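Local coordinates for peptidase S9 prolyl oligopeptidase catalytic domain-containing protein (Pyrococcus horikoshii, PDB 4HXF), which acts as an acylaminoacyl peptidase, a serine protease of the prolyl oligopeptidase family that assembles into a self-compartmentalizing hexamer, at residues V534-L540 / K566-I570; Y470-W474 / K524-L528; I441-I445 / S479-K483. All coordinates share one frame; numbering follows the deposited sequence. Where two conformers were deposited one is given.

Interaction 1 (V534-L540 / K566-I570); sequences VKAPLLL and KEVYI
Leu-538 and Val-568 lie alongside each other on neighbouring parallel strands, their side chains pointing the same way with CD2 of the leucine 4.0 Å from CG2 of the valine. Leu-540, slanting across the valine, brings CD1 to 3.9 Å from Val-568 CG2. Ile-570 continues this layer, its CG1 resting on Leu-540 CB. On the reverse face of the sheet Leu-539 and Tyr-569 cross nearly at right angles, and Leu-539 CD1 reaches the tyrosine CB at 3.9 Å. Tyr-569 OH donates to Glu-567 OE1 at 2.6 Å, from the anti side and 24° out of the carboxylate plane; Lys-603 and Tyr-607 also hold this carboxylate, which lies against Pro-537 CB. Backbone bonds set the register: Leu-540 N to Tyr-569 O is almost straight at 175°, whereas Leu-538 N to Glu-567 O is weak, and a bridging water helps by donating to Ala-536 O and Glu-567 O. Before the strands begin, the Lys-566 chain bends at chi2 (-59°) and brings NZ to a 2.8 Å hydrogen bond with Val-534 O, in the carbonyl plane; NZ also bonds to Lys-532 O. The two strands are the ends of a beta-alpha-beta unit whose helix 552-563 packs on Leu-538 and Ile-570; helix 586-605 lies against Leu-539 and Tyr-569, strand 484-488 flanks 538-543, and Ile-570 pairs antiparallel with a strand of a neighbouring subunit.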
loop_
_atom_site.group_PDB
_atom_site.type_symbol
_atom_site.label_atom_id
_atom_site.label_comp_id
_atom_site.label_asym_id
_atom_site.label_seq_id
_atom_site.Cartn_x
_atom_site.Cartn_y
_atom_site.Cartn_z
ATOM N N VAL A 534 8.295 -43.552 -33.966
ATOM C CA VAL A 534 7.382 -42.403 -34.199
ATOM C C VAL A 534 7.722 -41.702 -35.514
ATOM O O VAL A 534 8.933 -41.421 -35.810
ATOM C CB VAL A 534 7.379 -41.416 -33.061
ATOM C CG1 VAL A 534 6.518 -40.148 -33.353
ATOM C CG2 VAL A 534 6.965 -42.109 -31.770
ATOM N N LYS A 535 6.703 -41.435 -36.313
ATOM C CA LYS A 535 6.887 -40.736 -37.574
ATOM C C LYS A 535 5.995 -39.494 -37.673
ATOM O O LYS A 535 6.187 -38.701 -38.573
ATOM C CB LYS A 535 6.534 -41.666 -38.742
ATOM C CG LYS A 535 7.369 -42.899 -38.872
ATOM C CD LYS A 535 6.867 -43.815 -39.996
ATOM C CE LYS A 535 7.060 -45.291 -39.665
ATOM N NZ LYS A 535 6.526 -45.762 -38.321
ATOM N N ALA A 536 4.981 -39.364 -36.834
ATOM C CA ALA A 536 4.034 -38.262 -36.926
ATOM C C ALA A 536 4.373 -37.169 -35.961
ATOM O O ALA A 536 4.769 -37.463 -34.834
ATOM C CB ALA A 536 2.604 -38.782 -36.579
ATOM N N PRO A 537 4.190 -35.915 -36.348
ATOM C CA PRO A 537 4.396 -34.831 -35.365
ATOM C C PRO A 537 3.508 -34.952 -34.133
ATOM O O PRO A 537 2.304 -35.321 -34.250
ATOM C CB PRO A 537 4.059 -33.546 -36.123
ATOM C CG PRO A 537 3.406 -34.037 -37.368
ATOM C CD PRO A 537 3.791 -35.417 -37.661
ATOM N N LEU A 538 4.101 -34.663 -33.004
ATOM C CA LEU A 538 3.446 -34.848 -31.708
ATOM C C LEU A 538 3.598 -33.578 -30.850
ATOM O O LEU A 538 4.640 -32.998 -30.733
ATOM C CB LEU A 538 4.096 -36.023 -30.984
ATOM C CG LEU A 538 3.635 -36.239 -29.536
ATOM C CD1 LEU A 538 2.133 -36.660 -29.416
ATOM C CD2 LEU A 538 4.571 -37.335 -28.928
ATOM N N LEU A 539 2.502 -33.158 -30.267
ATOM C CA LEU A 539 2.452 -32.112 -29.229
ATOM C C LEU A 539 2.163 -32.791 -27.953
ATOM O O LEU A 539 1.126 -33.514 -27.798
ATOM C CB LEU A 539 1.351 -31.072 -29.510
ATOM C CG LEU A 539 1.189 -30.026 -28.421
ATOM C CD1 LEU A 539 2.438 -29.146 -28.145
ATOM C CD2 LEU A 539 -0.067 -29.199 -28.818
ATOM N N LEU A 540 3.063 -32.596 -27.008
ATOM C CA LEU A 540 2.895 -33.039 -25.616
ATOM C C LEU A 540 2.461 -31.859 -24.771
ATOM O O LEU A 540 2.998 -30.725 -24.879
ATOM C CB LEU A 540 4.214 -33.648 -25.056
ATOM C CG LEU A 540 4.535 -35.013 -25.631
ATOM C CD1 LEU A 540 6.090 -35.263 -25.560
ATOM C CD2 LEU A 540 3.686 -36.122 -24.901
ATOM N N LYS A 566 13.103 -36.605 -33.820
ATOM C CA LYS A 566 11.663 -36.515 -34.182
ATOM C C LYS A 566 11.157 -35.087 -34.041
ATOM O O LYS A 566 11.704 -34.306 -33.288
ATOM C CB LYS A 566 10.887 -37.417 -33.253
ATOM C CG LYS A 566 11.405 -38.872 -33.145
ATOM C CD LYS A 566 11.427 -39.625 -34.452
ATOM C CE LYS A 566 11.754 -41.082 -34.245
ATOM N NZ LYS A 566 11.671 -41.816 -35.541
ATOM N N GLU A 567 10.113 -34.805 -34.768
ATOM C CA GLU A 567 9.403 -33.559 -34.663
ATOM C C GLU A 567 8.421 -33.670 -33.505
ATOM O O GLU A 567 7.365 -34.306 -33.614
ATOM C CB GLU A 567 8.634 -33.274 -35.985
ATOM C CG GLU A 567 7.919 -31.934 -35.852
ATOM C CD GLU A 567 7.092 -31.469 -37.073
ATOM O OE1 GLU A 567 6.494 -30.404 -36.943
ATOM O OE2 GLU A 567 7.075 -32.126 -38.143
ATOM N N VAL A 568 8.711 -32.981 -32.425
ATOM C CA VAL A 568 7.954 -33.033 -31.179
ATOM C C VAL A 568 8.058 -31.681 -30.491
ATOM O O VAL A 568 9.086 -30.979 -30.696
ATOM C CB VAL A 568 8.381 -34.206 -30.295
ATOM C CG1 VAL A 568 9.842 -34.054 -29.880
ATOM C CG2 VAL A 568 7.336 -34.399 -29.121
ATOM N N TYR A 569 7.018 -31.318 -29.751
ATOM C CA TYR A 569 6.898 -30.071 -29.089
ATOM C C TYR A 569 6.321 -30.349 -27.703
ATOM O O TYR A 569 5.550 -31.315 -27.600
ATOM C CB TYR A 569 5.921 -29.143 -29.818
ATOM C CG TYR A 569 6.258 -28.972 -31.277
ATOM C CD1 TYR A 569 5.750 -29.889 -32.245
ATOM C CD2 TYR A 569 7.096 -27.931 -31.698
ATOM C CE1 TYR A 569 6.100 -29.732 -33.568
ATOM C CE2 TYR A 569 7.488 -27.825 -33.025
ATOM C CZ TYR A 569 6.941 -28.695 -33.965
ATOM O OH TYR A 569 7.326 -28.523 -35.292
ATOM N N ILE A 570 6.636 -29.522 -26.751
ATOM C CA ILE A 570 6.071 -29.633 -25.390
ATOM C C ILE A 570 5.625 -28.320 -24.814
ATOM O O ILE A 570 6.339 -27.302 -24.855
ATOM C CB ILE A 570 6.890 -30.535 -24.411
ATOM C CG1 ILE A 570 6.144 -30.824 -23.158
ATOM C CG2 ILE A 570 8.266 -29.887 -24.105
ATOM C CD1 ILE A 570 6.869 -31.791 -22.198
HETATM O O HOH W 1 7.354 -37.007 -33.997
#

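Interaction 2 (Y470-W474 / K524-L528); sequences YMTNW and KLSPL
Pro-527 is wedged against helix 467-478, where Tyr-470, Asn-473 and Trp-474 meet its ring, and here the packing is tight. Pro-527 CB lies 3.6 Å from Asn-473 CB, while Pro-527 CD meets Tyr-470 CE1 at 3.5 Å; both aromatic side chains run at about right angles to the proline. With CG of Tyr-470 turned anti to the backbone N (chi1 165°), the ring swings toward the loop and OH donates to Leu-525 O at 2.8 Å. This acceptor lies at the ring edge, in its plane, and the bond makes a C=O...O angle of 143°. Tyr-470 OH also sits 4.0 Å above the centre of one Trp-474 face, so the indole covers it while the carbonyl accepts its bond. A phenylalanine in place of Tyr-470 lacks that oxygen and would probably leave Leu-525 O without its buried donor. Trp-474 CH2, at the edge of the indole, comes to 3.4 Å from Lys-524 O. There the contact thins: the exposed Lys-524 side chain stays clear of residues 470-474, and that residue takes part through its carbonyl. Trp-474 NE1 bonds to Gly-434 O. Helix 467-478 directly follows Ser-466, a residue of the inhibitor pocket, and the Gly-x-Ser-x-Gly turn is consistent with the nucleophile elbow of the alpha/beta hydrolase fold.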
loop_
_atom_site.group_PDB
_atom_site.type_symbol
_atom_site.label_atom_id
_atom_site.label_comp_id
_atom_site.label_asym_id
_atom_site.label_seq_id
_atom_site.Cartn_x
_atom_site.Cartn_y
_atom_site.Cartn_z
ATOM N N TYR A 470 -1.404 -41.668 -22.793
ATOM C CA TYR A 470 -0.696 -42.933 -22.972
ATOM C C TYR A 470 -1.031 -43.493 -24.337
ATOM O O TYR A 470 -0.209 -44.015 -25.084
ATOM C CB TYR A 470 -1.170 -43.938 -21.852
ATOM C CG TYR A 470 -0.763 -45.365 -22.178
ATOM C CD1 TYR A 470 0.502 -45.778 -22.070
ATOM C CD2 TYR A 470 -1.696 -46.285 -22.584
ATOM C CE1 TYR A 470 0.850 -47.071 -22.362
ATOM C CE2 TYR A 470 -1.412 -47.583 -22.861
ATOM C CZ TYR A 470 -0.073 -48.003 -22.719
ATOM O OH TYR A 470 0.281 -49.336 -23.054
ATOM N N MET A 471 -2.341 -43.626 -24.615
ATOM C CA MET A 471 -2.714 -44.322 -25.848
ATOM C C MET A 471 -2.403 -43.567 -27.143
ATOM O O MET A 471 -2.076 -44.187 -28.134
ATOM C CB MET A 471 -4.188 -44.599 -25.893
ATOM C CG MET A 471 -4.667 -45.536 -27.002
ATOM S SD MET A 471 -4.087 -47.224 -26.729
ATOM C CE MET A 471 -4.843 -47.672 -25.199
ATOM N N THR A 472 -2.368 -42.260 -27.092
ATOM C CA THR A 472 -1.870 -41.434 -28.174
ATOM C C THR A 472 -0.376 -41.702 -28.380
ATOM O O THR A 472 0.092 -41.909 -29.491
ATOM C CB THR A 472 -2.090 -39.913 -27.880
ATOM O OG1 THR A 472 -3.516 -39.658 -27.853
ATOM C CG2 THR A 472 -1.493 -39.008 -28.957
ATOM N N ASN A 473 0.374 -41.644 -27.277
ATOM C CA ASN A 473 1.820 -42.009 -27.328
ATOM C C ASN A 473 2.046 -43.362 -27.980
ATOM O O ASN A 473 2.861 -43.624 -28.890
ATOM C CB ASN A 473 2.466 -42.033 -25.930
ATOM C CG ASN A 473 2.466 -40.715 -25.207
ATOM O OD1 ASN A 473 2.305 -39.632 -25.801
ATOM N ND2 ASN A 473 2.700 -40.792 -23.855
ATOM N N TRP A 474 1.264 -44.337 -27.485
ATOM C CA TRP A 474 1.374 -45.723 -27.907
ATOM C C TRP A 474 1.043 -45.884 -29.338
ATOM O O TRP A 474 1.781 -46.470 -30.135
ATOM C CB TRP A 474 0.444 -46.537 -27.044
ATOM C CG TRP A 474 0.572 -48.040 -27.254
ATOM C CD1 TRP A 474 -0.413 -48.835 -27.732
ATOM C CD2 TRP A 474 1.655 -48.951 -26.821
ATOM N NE1 TRP A 474 -0.029 -50.136 -27.767
ATOM C CE2 TRP A 474 1.239 -50.279 -27.214
ATOM C CE3 TRP A 474 2.919 -48.791 -26.262
ATOM C CZ2 TRP A 474 1.967 -51.377 -26.912
ATOM C CZ3 TRP A 474 3.696 -49.899 -26.027
ATOM C CH2 TRP A 474 3.269 -51.177 -26.340
ATOM N N LYS A 524 7.678 -53.401 -21.728
ATOM C CA LYS A 524 7.014 -53.862 -22.909
ATOM C C LYS A 524 5.778 -53.030 -23.312
ATOM O O LYS A 524 5.514 -52.881 -24.520
ATOM C CB LYS A 524 6.551 -55.360 -22.813
ATOM C CG LYS A 524 5.715 -55.863 -23.963
ATOM C CD LYS A 524 5.153 -57.319 -23.809
ATOM C CE LYS A 524 3.982 -57.583 -24.807
ATOM N NZ LYS A 524 3.202 -58.856 -24.549
ATOM N N LEU A 525 5.024 -52.568 -22.338
ATOM C CA LEU A 525 3.855 -51.806 -22.637
ATOM C C LEU A 525 4.017 -50.274 -22.483
ATOM O O LEU A 525 3.032 -49.535 -22.382
ATOM C CB LEU A 525 2.697 -52.267 -21.778
ATOM C CG LEU A 525 2.494 -53.773 -21.922
ATOM C CD1 LEU A 525 1.413 -54.194 -20.857
ATOM C CD2 LEU A 525 2.165 -54.190 -23.372
ATOM N N SER A 526 5.285 -49.796 -22.492
ATOM C CA SER A 526 5.562 -48.391 -22.318
ATOM C C SER A 526 6.011 -47.744 -23.621
ATOM O O SER A 526 7.022 -48.179 -24.195
ATOM C CB SER A 526 6.694 -48.215 -21.265
ATOM O OG SER A 526 6.196 -48.470 -19.913
ATOM N N PRO A 527 5.332 -46.690 -24.050
ATOM C CA PRO A 527 5.719 -45.968 -25.310
ATOM C C PRO A 527 7.199 -45.513 -25.374
ATOM O O PRO A 527 7.741 -45.546 -26.469
ATOM C CB PRO A 527 4.775 -44.768 -25.357
ATOM C CG PRO A 527 3.561 -45.265 -24.587
ATOM C CD PRO A 527 4.045 -46.208 -23.555
ATOM N N LEU A 528 7.758 -45.138 -24.230
ATOM C CA LEU A 528 9.123 -44.629 -24.200
ATOM C C LEU A 528 10.086 -45.522 -24.946
ATOM O O LEU A 528 10.957 -45.040 -25.699
ATOM C CB LEU A 528 9.607 -44.390 -22.749
ATOM C CG LEU A 528 10.929 -43.629 -22.641
ATOM C CD1 LEU A 528 10.673 -42.203 -23.017
ATOM C CD2 LEU A 528 11.425 -43.685 -21.149
#

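Interaction 3 (I441-I445 / S479-K483); sequences ILNGI and SDLFK
Ile-445 donates its backbone N to Ile-441 O at 2.9 Å, a helical bond in the turn that also carries Leu-442, and Ile-445 and Leu-442 present their aliphatic ends to the loop 479-483. In the alpha/beta hydrolase fold of this catalytic domain, the contact joins helix 436-451 to the connection from helix 467-478 into strand 484-488. The loop is shaped by an ST turn: Ser-479 OG accepts from Leu-481 N at 3.0 Å, with an N-H...O angle of 163°. No hydrogen bond spans the contact, which is held by methyls and one aromatic ring. Leu-481 and Ile-445 reach toward each other tip to tip, CD2 to CG2 at 4.2 Å. For Leu-481 this follows from CG lying anti to the backbone N (chi1 -176°), which extends the branch toward the helix. Leu-442 CD2 approaches the same Leu-481 CD2 equally closely. The Phe-482 ring carries Leu-481 CB over one face, offset toward its rim, and packs on Ile-460 and Ile-462 of strand 460-465. From the helix side Ile-445 CD1 arrives at the ring edge, near its plane, 3.9 Å from CZ of Phe-482.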
loop_
_atom_site.group_PDB
_atom_site.type_symbol
_atom_site.label_atom_id
_atom_site.label_comp_id
_atom_site.label_asym_id
_atom_site.label_seq_id
_atom_site.Cartn_x
_atom_site.Cartn_y
_atom_site.Cartn_z
ATOM N N ILE A 441 -9.681 -49.737 -30.528
ATOM C CA ILE A 441 -9.654 -48.371 -31.080
ATOM C C ILE A 441 -9.410 -48.443 -32.618
ATOM O O ILE A 441 -10.211 -47.925 -33.391
ATOM C CB ILE A 441 -8.630 -47.496 -30.355
ATOM C CG1 ILE A 441 -9.136 -47.249 -28.918
ATOM C CG2 ILE A 441 -8.465 -46.173 -31.138
ATOM C CD1 ILE A 441 -7.972 -46.698 -28.035
ATOM N N LEU A 442 -8.412 -49.242 -33.023
ATOM C CA LEU A 442 -8.184 -49.459 -34.461
ATOM C C LEU A 442 -9.369 -50.040 -35.211
ATOM O O LEU A 442 -9.742 -49.592 -36.309
ATOM C CB LEU A 442 -6.956 -50.292 -34.720
ATOM C CG LEU A 442 -5.634 -49.742 -34.190
ATOM C CD1 LEU A 442 -4.563 -50.734 -34.517
ATOM C CD2 LEU A 442 -5.296 -48.368 -34.851
ATOM N N ASN A 443 -10.036 -51.007 -34.574
ATOM C CA ASN A 443 -11.190 -51.635 -35.216
ATOM C C ASN A 443 -12.395 -50.670 -35.306
ATOM O O ASN A 443 -13.144 -50.718 -36.277
ATOM C CB ASN A 443 -11.563 -52.937 -34.450
ATOM C CG ASN A 443 -10.575 -54.074 -34.782
ATOM O OD1 ASN A 443 -10.076 -54.139 -35.911
ATOM N ND2 ASN A 443 -10.291 -54.966 -33.839
ATOM N N GLY A 444 -12.535 -49.801 -34.301
ATOM C CA GLY A 444 -13.552 -48.784 -34.334
ATOM C C GLY A 444 -13.349 -47.787 -35.426
ATOM O O GLY A 444 -14.263 -47.403 -36.145
ATOM N N ILE A 445 -12.112 -47.392 -35.563
ATOM C CA ILE A 445 -11.747 -46.450 -36.636
ATOM C C ILE A 445 -12.015 -47.082 -37.975
ATOM O O ILE A 445 -12.552 -46.454 -38.864
ATOM C CB ILE A 445 -10.244 -46.064 -36.550
ATOM C CG1 ILE A 445 -9.948 -45.323 -35.320
ATOM C CG2 ILE A 445 -9.801 -45.262 -37.825
ATOM C CD1 ILE A 445 -8.454 -45.182 -35.051
ATOM N N SER A 479 1.627 -47.755 -34.777
ATOM C CA SER A 479 0.858 -47.739 -35.994
ATOM C C SER A 479 1.395 -46.633 -36.869
ATOM O O SER A 479 1.952 -45.639 -36.362
ATOM C CB SER A 479 -0.561 -47.398 -35.643
ATOM O OG SER A 479 -1.486 -47.212 -36.720
ATOM N N ASP A 480 1.231 -46.810 -38.146
ATOM C CA ASP A 480 1.558 -45.774 -39.085
ATOM C C ASP A 480 0.286 -45.084 -39.603
ATOM O O ASP A 480 0.343 -44.286 -40.539
ATOM C CB ASP A 480 2.390 -46.352 -40.271
ATOM C CG ASP A 480 3.736 -46.962 -39.840
ATOM O OD1 ASP A 480 4.398 -46.431 -38.928
ATOM O OD2 ASP A 480 4.135 -47.988 -40.473
ATOM N N LEU A 481 -0.862 -45.351 -38.995
ATOM C CA LEU A 481 -2.081 -44.758 -39.460
ATOM C C LEU A 481 -2.187 -43.255 -39.248
ATOM O O LEU A 481 -2.754 -42.575 -40.050
ATOM C CB LEU A 481 -3.286 -45.463 -38.747
ATOM C CG LEU A 481 -4.715 -45.062 -39.142
ATOM C CD1 LEU A 481 -4.916 -45.283 -40.657
ATOM C CD2 LEU A 481 -5.689 -45.890 -38.259
ATOM N N PHE A 482 -1.631 -42.733 -38.150
ATOM C CA PHE A 482 -1.884 -41.375 -37.698
ATOM C C PHE A 482 -0.887 -40.356 -38.199
ATOM O O PHE A 482 0.308 -40.634 -38.320
ATOM C CB PHE A 482 -1.942 -41.332 -36.178
ATOM C CG PHE A 482 -2.920 -42.301 -35.604
ATOM C CD1 PHE A 482 -2.533 -43.552 -35.182
ATOM C CD2 PHE A 482 -4.254 -41.997 -35.580
ATOM C CE1 PHE A 482 -3.395 -44.491 -34.726
ATOM C CE2 PHE A 482 -5.138 -42.965 -35.147
ATOM C CZ PHE A 482 -4.747 -44.193 -34.724
ATOM N N LYS A 483 -1.415 -39.183 -38.555
ATOM C CA LYS A 483 -0.607 -38.116 -39.186
ATOM C C LYS A 483 -0.098 -37.076 -38.147
ATOM O O LYS A 483 0.773 -36.288 -38.444
ATOM C CB LYS A 483 -1.411 -37.456 -40.243
ATOM C CG LYS A 483 -1.636 -38.391 -41.445
ATOM C CD LYS A 483 -0.344 -38.980 -42.029
ATOM C CE LYS A 483 -0.635 -39.662 -43.383
ATOM N NZ LYS A 483 -1.534 -40.854 -43.153
#

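How the interactions relate
From the N terminus, interaction 3 opens on helix 436-451 and interaction 2 on helix 467-478 before interaction 3 closes at 479-483; interaction 2 closes only at 524-528, so the two loops cross. Met-471 CG, 3.7 Å from Ile-441 CD1, joins their helices directly. Interaction 1 follows in series and closes the shorter excursion through helix 552-563 between the last two strands of this chain's sheet. It touches both others: Leu-540 CD2 packs on Asn-473 OD1 of interaction 2, and Ala-536 CB lies on Phe-482 O of interaction 3. Together they join helices 436-451 and 467-478, the loops 479-483 and 524-528 and the strands 538-543 and 568-573 within the catalytic domain.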